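Local coordinates for protein Dot/Icm T4SS effector (Legionella pneumophila, PDB 6VVE) that acts as a Dot/Icm effector kinase, is activated by host inositol hexakisphosphate and binds ADP with manganese, at residues E114-L119 and G123-F128; G176-D181 and K229-Y234. All coordinates share one frame; numbering follows the deposited sequence.

Contact 1 (E114-L119 and G123-F128); sequences EQQFFL and GIQEHF
Leu-119 meets Ile-124 through the backbone first. Ile-124 N donates to Leu-119 O over 3.0 Å with a nearly straight N-H...O angle of 177°, while Gly-123 N, equally close to that oxygen, approaches at too poor an angle to share it. This is the 6→1 bond of the Schellman motif that ends helix 102-121, with Gly-123 supplying the positive phi.

CD2 of Leu-119 touches two apolar partners, 3.8 Å from Ile-124 CD1 and 3.7 Å from Phe-128 CD1, and the leucine crosses both side chains at about a right angle. Its other methyl, CD1, rests on Phe-128 CB, while its CB sits over the backbone of Gln-125. Phe-118 contributes only a light touch on the end of Ile-124.

In a protein kinase fold, a helix placed after the lysine-bearing third strand of the N-lobe corresponds to helix C. Helix 102-121, after the strand carrying Lys-94, probably fills that role, and 123-128, which leads on to strand 132-134, probably corresponds to the αC-β4 loop.

Gln-116 bends at chi2 (84°), turning its amide across the extended chain of Gln-125, with the two amide planes 32° apart. Their NE2 atoms come within 3.1 Å of each other; both are donors, so this is proximity and not a bond. Gln-125 NE2 instead makes a weak hydrogen bond to Leu-50 O in strand 44-53. Gln-116 OE1 packs 3.4 Å from Gln-125 CG. A water lies 2.7 Å from Gln-116 OE1 and 2.7 Å from Phe-128 O, the last residue of 123-128, placed to donate to each, though it has more acceptors in reach than protons.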
# COMPACT_ATOMS: atom_id res chain seq x y z
N GLU A 114 -3.21 -3.02 -11.82
CA GLU A 114 -2.18 -2.09 -12.28
C GLU A 114 -1.26 -1.70 -11.13
O GLU A 114 -0.04 -1.61 -11.30
CB GLU A 114 -2.83 -0.86 -12.90
CG GLU A 114 -3.64 -1.15 -14.16
CD GLU A 114 -4.33 0.07 -14.70
OE1 GLU A 114 -4.84 0.88 -13.90
OE2 GLU A 114 -4.35 0.25 -15.94
N GLN A 115 -1.83 -1.47 -9.95
CA GLN A 115 -1.01 -1.09 -8.80
C GLN A 115 -0.12 -2.25 -8.37
O GLN A 115 1.03 -2.04 -7.96
CB GLN A 115 -1.90 -0.61 -7.66
CG GLN A 115 -2.58 0.73 -7.98
CD GLN A 115 -3.72 1.05 -7.05
OE1 GLN A 115 -3.90 0.42 -6.01
NE2 GLN A 115 -4.51 2.05 -7.42
N GLN A 116 -0.63 -3.48 -8.44
CA GLN A 116 0.20 -4.65 -8.17
C GLN A 116 1.40 -4.69 -9.12
O GLN A 116 2.52 -4.98 -8.70
CB GLN A 116 -0.63 -5.92 -8.31
CG GLN A 116 0.06 -7.18 -7.79
CD GLN A 116 -0.10 -7.35 -6.28
OE1 GLN A 116 0.30 -6.50 -5.50
NE2 GLN A 116 -0.72 -8.45 -5.88
N PHE A 117 1.18 -4.39 -10.40
CA PHE A 117 2.29 -4.37 -11.35
C PHE A 117 3.30 -3.28 -11.00
O PHE A 117 4.51 -3.49 -11.10
CB PHE A 117 1.78 -4.19 -12.78
CG PHE A 117 1.41 -5.48 -13.45
CD1 PHE A 117 2.39 -6.28 -14.03
CD2 PHE A 117 0.09 -5.89 -13.51
CE1 PHE A 117 2.05 -7.47 -14.65
CE2 PHE A 117 -0.25 -7.08 -14.12
CZ PHE A 117 0.73 -7.88 -14.69
N PHE A 118 2.81 -2.11 -10.60
CA PHE A 118 3.71 -1.07 -10.12
C PHE A 118 4.57 -1.59 -8.97
O PHE A 118 5.79 -1.42 -8.96
CB PHE A 118 2.92 0.17 -9.67
CG PHE A 118 3.76 1.22 -9.00
CD1 PHE A 118 4.05 1.14 -7.64
CD2 PHE A 118 4.28 2.27 -9.73
CE1 PHE A 118 4.83 2.09 -7.03
CE2 PHE A 118 5.07 3.24 -9.12
CZ PHE A 118 5.34 3.14 -7.77
N LEU A 119 3.93 -2.24 -7.99
CA LEU A 119 4.66 -2.76 -6.85
C LEU A 119 5.72 -3.77 -7.29
O LEU A 119 6.86 -3.73 -6.81
CB LEU A 119 3.70 -3.40 -5.84
CG LEU A 119 2.71 -2.47 -5.15
CD1 LEU A 119 1.78 -3.29 -4.23
CD2 LEU A 119 3.41 -1.38 -4.38
N GLY A 123 9.82 -3.80 -6.84
CA GLY A 123 10.29 -4.75 -5.84
C GLY A 123 9.80 -4.48 -4.44
O GLY A 123 10.56 -4.65 -3.48
N ILE A 124 8.54 -4.07 -4.29
CA ILE A 124 7.98 -3.76 -2.98
C ILE A 124 6.61 -4.39 -2.80
O ILE A 124 5.87 -4.05 -1.87
CB ILE A 124 7.91 -2.24 -2.76
CG1 ILE A 124 7.19 -1.56 -3.94
CG2 ILE A 124 9.29 -1.65 -2.59
CD1 ILE A 124 6.88 -0.11 -3.71
N GLN A 125 6.25 -5.33 -3.69
CA GLN A 125 4.95 -5.97 -3.59
C GLN A 125 4.75 -6.65 -2.23
O GLN A 125 3.64 -6.68 -1.70
CB GLN A 125 4.77 -6.99 -4.72
CG GLN A 125 3.41 -7.69 -4.70
CD GLN A 125 3.24 -8.67 -5.85
OE1 GLN A 125 4.02 -8.68 -6.81
NE2 GLN A 125 2.22 -9.51 -5.75
N GLU A 126 5.83 -7.20 -1.66
CA GLU A 126 5.71 -7.97 -0.43
C GLU A 126 5.22 -7.14 0.75
O GLU A 126 4.73 -7.72 1.72
CB GLU A 126 7.07 -8.60 -0.09
CG GLU A 126 8.20 -7.59 0.12
CD GLU A 126 9.15 -7.50 -1.06
OE1 GLU A 126 8.68 -7.57 -2.23
OE2 GLU A 126 10.37 -7.37 -0.82
N HIS A 127 5.35 -5.82 0.70
CA HIS A 127 5.01 -4.95 1.82
C HIS A 127 3.55 -4.52 1.81
O HIS A 127 3.11 -3.84 2.75
CB HIS A 127 5.90 -3.71 1.81
CG HIS A 127 7.34 -3.99 2.14
ND1 HIS A 127 7.77 -4.23 3.43
CD2 HIS A 127 8.44 -4.06 1.35
CE1 HIS A 127 9.08 -4.44 3.42
NE2 HIS A 127 9.50 -4.35 2.17
N PHE A 128 2.79 -4.87 0.79
CA PHE A 128 1.40 -4.45 0.65
C PHE A 128 0.53 -5.66 0.34
O PHE A 128 0.92 -6.53 -0.45
CB PHE A 128 1.26 -3.39 -0.45
CG PHE A 128 2.18 -2.22 -0.28
CD1 PHE A 128 3.49 -2.27 -0.75
CD2 PHE A 128 1.75 -1.07 0.36
CE1 PHE A 128 4.34 -1.20 -0.59
CE2 PHE A 128 2.61 0.01 0.53
CZ PHE A 128 3.91 -0.06 0.05
O HOH W 1 0.12 -7.31 -2.91

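Contact 2 (G176-D181 and K229-Y234); sequences GYWHPD and KDQWLY
Gln-231 reaches the backbone of His-179 because its CG stands opposite its own backbone N (chi1 -167°) and the chain runs extended beyond it, carrying the amide straight out from the first turn of helix 231-239. The amide then grips one residue twice. OE1 accepts from His-179 N at 2.8 Å, in the carbonyl plane and on a lone pair, with an N-H...O angle of 159°; NE2 donates to His-179 O at 2.7 Å, close to its own amide plane and again on a lone pair of the acceptor. Two bonds from one flat group fix its rotation and satisfy both backbone polar atoms of a buried histidine.

The sequence His-179, Pro-180, Asp-181 matches the HxD motif of the kinase catalytic loop, and helix 231-239 probably corresponds to helix F, whose first turn in protein kinases sends a side chain, typically an aspartate, to the backbone of that loop; Gln-231 plays a comparable part. Inside the motif, His-179 ND1 accepts the Asp-181 N-H at 3.0 Å, nearly in the ring plane, while NE2 bonds Ile-204 O beside the nucleotide.

Trp-178 flanks the amide. Its CB lies 3.5 Å from Gln-231 OE1, and the edge of its indole comes near NE2, the ring and amide planes standing 75° apart. Lys-229, bent at chi3 and chi4, curls its NZ to 4.0 Å from Gly-176 N, a mere approach; the ammonium is hydrogen-bonded to Asn-173 O, in the last turn of helix 159-174, just before Gly-176 ends it in a Schellman motif.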
# COMPACT_ATOMS: atom_id res chain seq x y z
N GLY A 176 3.11 9.08 -6.56
CA GLY A 176 1.77 9.63 -6.53
C GLY A 176 0.69 8.72 -5.97
O GLY A 176 -0.49 9.08 -6.08
N TYR A 177 1.05 7.58 -5.40
CA TYR A 177 0.10 6.68 -4.75
C TYR A 177 0.27 6.79 -3.23
O TYR A 177 1.38 7.01 -2.73
CB TYR A 177 0.32 5.23 -5.17
CG TYR A 177 0.13 4.95 -6.66
CD1 TYR A 177 -1.13 4.80 -7.20
CD2 TYR A 177 1.23 4.83 -7.49
CE1 TYR A 177 -1.30 4.53 -8.55
CE2 TYR A 177 1.08 4.55 -8.84
CZ TYR A 177 -0.20 4.41 -9.37
OH TYR A 177 -0.36 4.14 -10.71
N TRP A 178 -0.82 6.61 -2.50
CA TRP A 178 -0.72 6.56 -1.04
C TRP A 178 -1.81 5.69 -0.45
O TRP A 178 -2.85 5.41 -1.07
CB TRP A 178 -0.74 7.98 -0.44
CG TRP A 178 -1.99 8.79 -0.65
CD1 TRP A 178 -3.06 8.88 0.19
CD2 TRP A 178 -2.27 9.67 -1.75
NE1 TRP A 178 -4.00 9.75 -0.32
CE2 TRP A 178 -3.54 10.24 -1.52
CE3 TRP A 178 -1.58 10.02 -2.92
CZ2 TRP A 178 -4.14 11.13 -2.41
CZ3 TRP A 178 -2.17 10.91 -3.80
CH2 TRP A 178 -3.43 11.46 -3.54
N HIS A 179 -1.56 5.25 0.79
CA HIS A 179 -2.50 4.38 1.51
C HIS A 179 -3.73 5.18 1.91
O HIS A 179 -3.59 6.30 2.44
CB HIS A 179 -1.80 3.80 2.74
CG HIS A 179 -2.48 2.59 3.31
ND1 HIS A 179 -3.80 2.59 3.70
CD2 HIS A 179 -2.00 1.35 3.57
CE1 HIS A 179 -4.11 1.39 4.17
NE2 HIS A 179 -3.04 0.62 4.10
N PRO A 180 -4.95 4.66 1.70
CA PRO A 180 -6.15 5.45 2.05
C PRO A 180 -6.43 5.55 3.54
O PRO A 180 -7.21 6.43 3.95
CB PRO A 180 -7.29 4.70 1.33
CG PRO A 180 -6.77 3.26 1.24
CD PRO A 180 -5.28 3.38 1.05
N ASP A 181 -5.83 4.70 4.37
CA ASP A 181 -6.08 4.71 5.82
C ASP A 181 -4.85 4.17 6.54
O ASP A 181 -4.83 3.05 7.06
CB ASP A 181 -7.33 3.91 6.17
CG ASP A 181 -7.65 3.95 7.67
OD1 ASP A 181 -7.13 4.86 8.37
OD2 ASP A 181 -8.40 3.07 8.15
N LYS A 229 1.80 12.31 -0.37
CA LYS A 229 3.18 12.23 -0.82
C LYS A 229 4.16 12.19 0.34
O LYS A 229 5.27 11.65 0.18
CB LYS A 229 3.49 13.40 -1.75
CG LYS A 229 2.87 13.27 -3.14
CD LYS A 229 3.54 14.20 -4.15
CE LYS A 229 4.93 13.71 -4.54
NZ LYS A 229 4.91 12.40 -5.25
N ASP A 230 3.80 12.75 1.49
CA ASP A 230 4.63 12.73 2.69
C ASP A 230 4.16 11.69 3.69
O ASP A 230 4.64 11.69 4.83
CB ASP A 230 4.66 14.12 3.34
CG ASP A 230 5.33 15.17 2.45
OD1 ASP A 230 6.03 14.77 1.49
OD2 ASP A 230 5.14 16.38 2.70
N GLN A 231 3.23 10.83 3.30
CA GLN A 231 2.70 9.81 4.20
C GLN A 231 3.81 9.04 4.89
O GLN A 231 3.81 8.88 6.12
CB GLN A 231 1.80 8.87 3.39
CG GLN A 231 0.93 7.94 4.17
CD GLN A 231 -0.01 7.17 3.27
OE1 GLN A 231 0.41 6.37 2.44
NE2 GLN A 231 -1.30 7.44 3.41
N TRP A 232 4.77 8.54 4.10
CA TRP A 232 5.86 7.75 4.65
C TRP A 232 6.56 8.46 5.80
O TRP A 232 6.99 7.82 6.77
CB TRP A 232 6.88 7.45 3.53
CG TRP A 232 7.51 8.70 3.01
CD1 TRP A 232 7.03 9.51 2.03
CD2 TRP A 232 8.74 9.28 3.44
NE1 TRP A 232 7.88 10.57 1.83
CE2 TRP A 232 8.95 10.45 2.68
CE3 TRP A 232 9.69 8.93 4.41
CZ2 TRP A 232 10.07 11.26 2.85
CZ3 TRP A 232 10.81 9.74 4.57
CH2 TRP A 232 10.98 10.89 3.80
N LEU A 233 6.69 9.78 5.71
CA LEU A 233 7.39 10.53 6.74
C LEU A 233 6.59 10.56 8.04
O LEU A 233 7.18 10.48 9.13
CB LEU A 233 7.66 11.95 6.25
CG LEU A 233 8.47 12.88 7.16
CD1 LEU A 233 9.90 12.39 7.30
CD2 LEU A 233 8.43 14.31 6.62
N TYR A 234 5.26 10.68 7.94
CA TYR A 234 4.43 10.71 9.14
C TYR A 234 4.53 9.40 9.91
O TYR A 234 4.65 9.40 11.15
CB TYR A 234 2.97 10.97 8.78
CG TYR A 234 2.71 12.16 7.88
CD1 TYR A 234 3.64 13.19 7.74
CD2 TYR A 234 1.51 12.26 7.18
CE1 TYR A 234 3.39 14.26 6.91
CE2 TYR A 234 1.25 13.35 6.36
CZ TYR A 234 2.20 14.33 6.22
OH TYR A 234 1.93 15.39 5.39

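In the fold
Contacts 1 and 2 follow one another along the chain, with centres about 15 Å apart, and they touch through Tyr-177: its CE2 lies 4.0 Å from Phe-118 CD2, and its CE1 4.1 Å from Gln-115 CG. The probable helix C is thereby packed against a residue leading into the probable catalytic loop. Contact 2 is nearer the nucleotide, the His-179 side chain being about 7 Å from ADP and about 10 Å from the manganese ion. Contact 1 stands off from both ligands, with about 11 Å from the Phe-128 side chain to ADP and about 13 Å from that of Gln-116 to inositol hexakisphosphate.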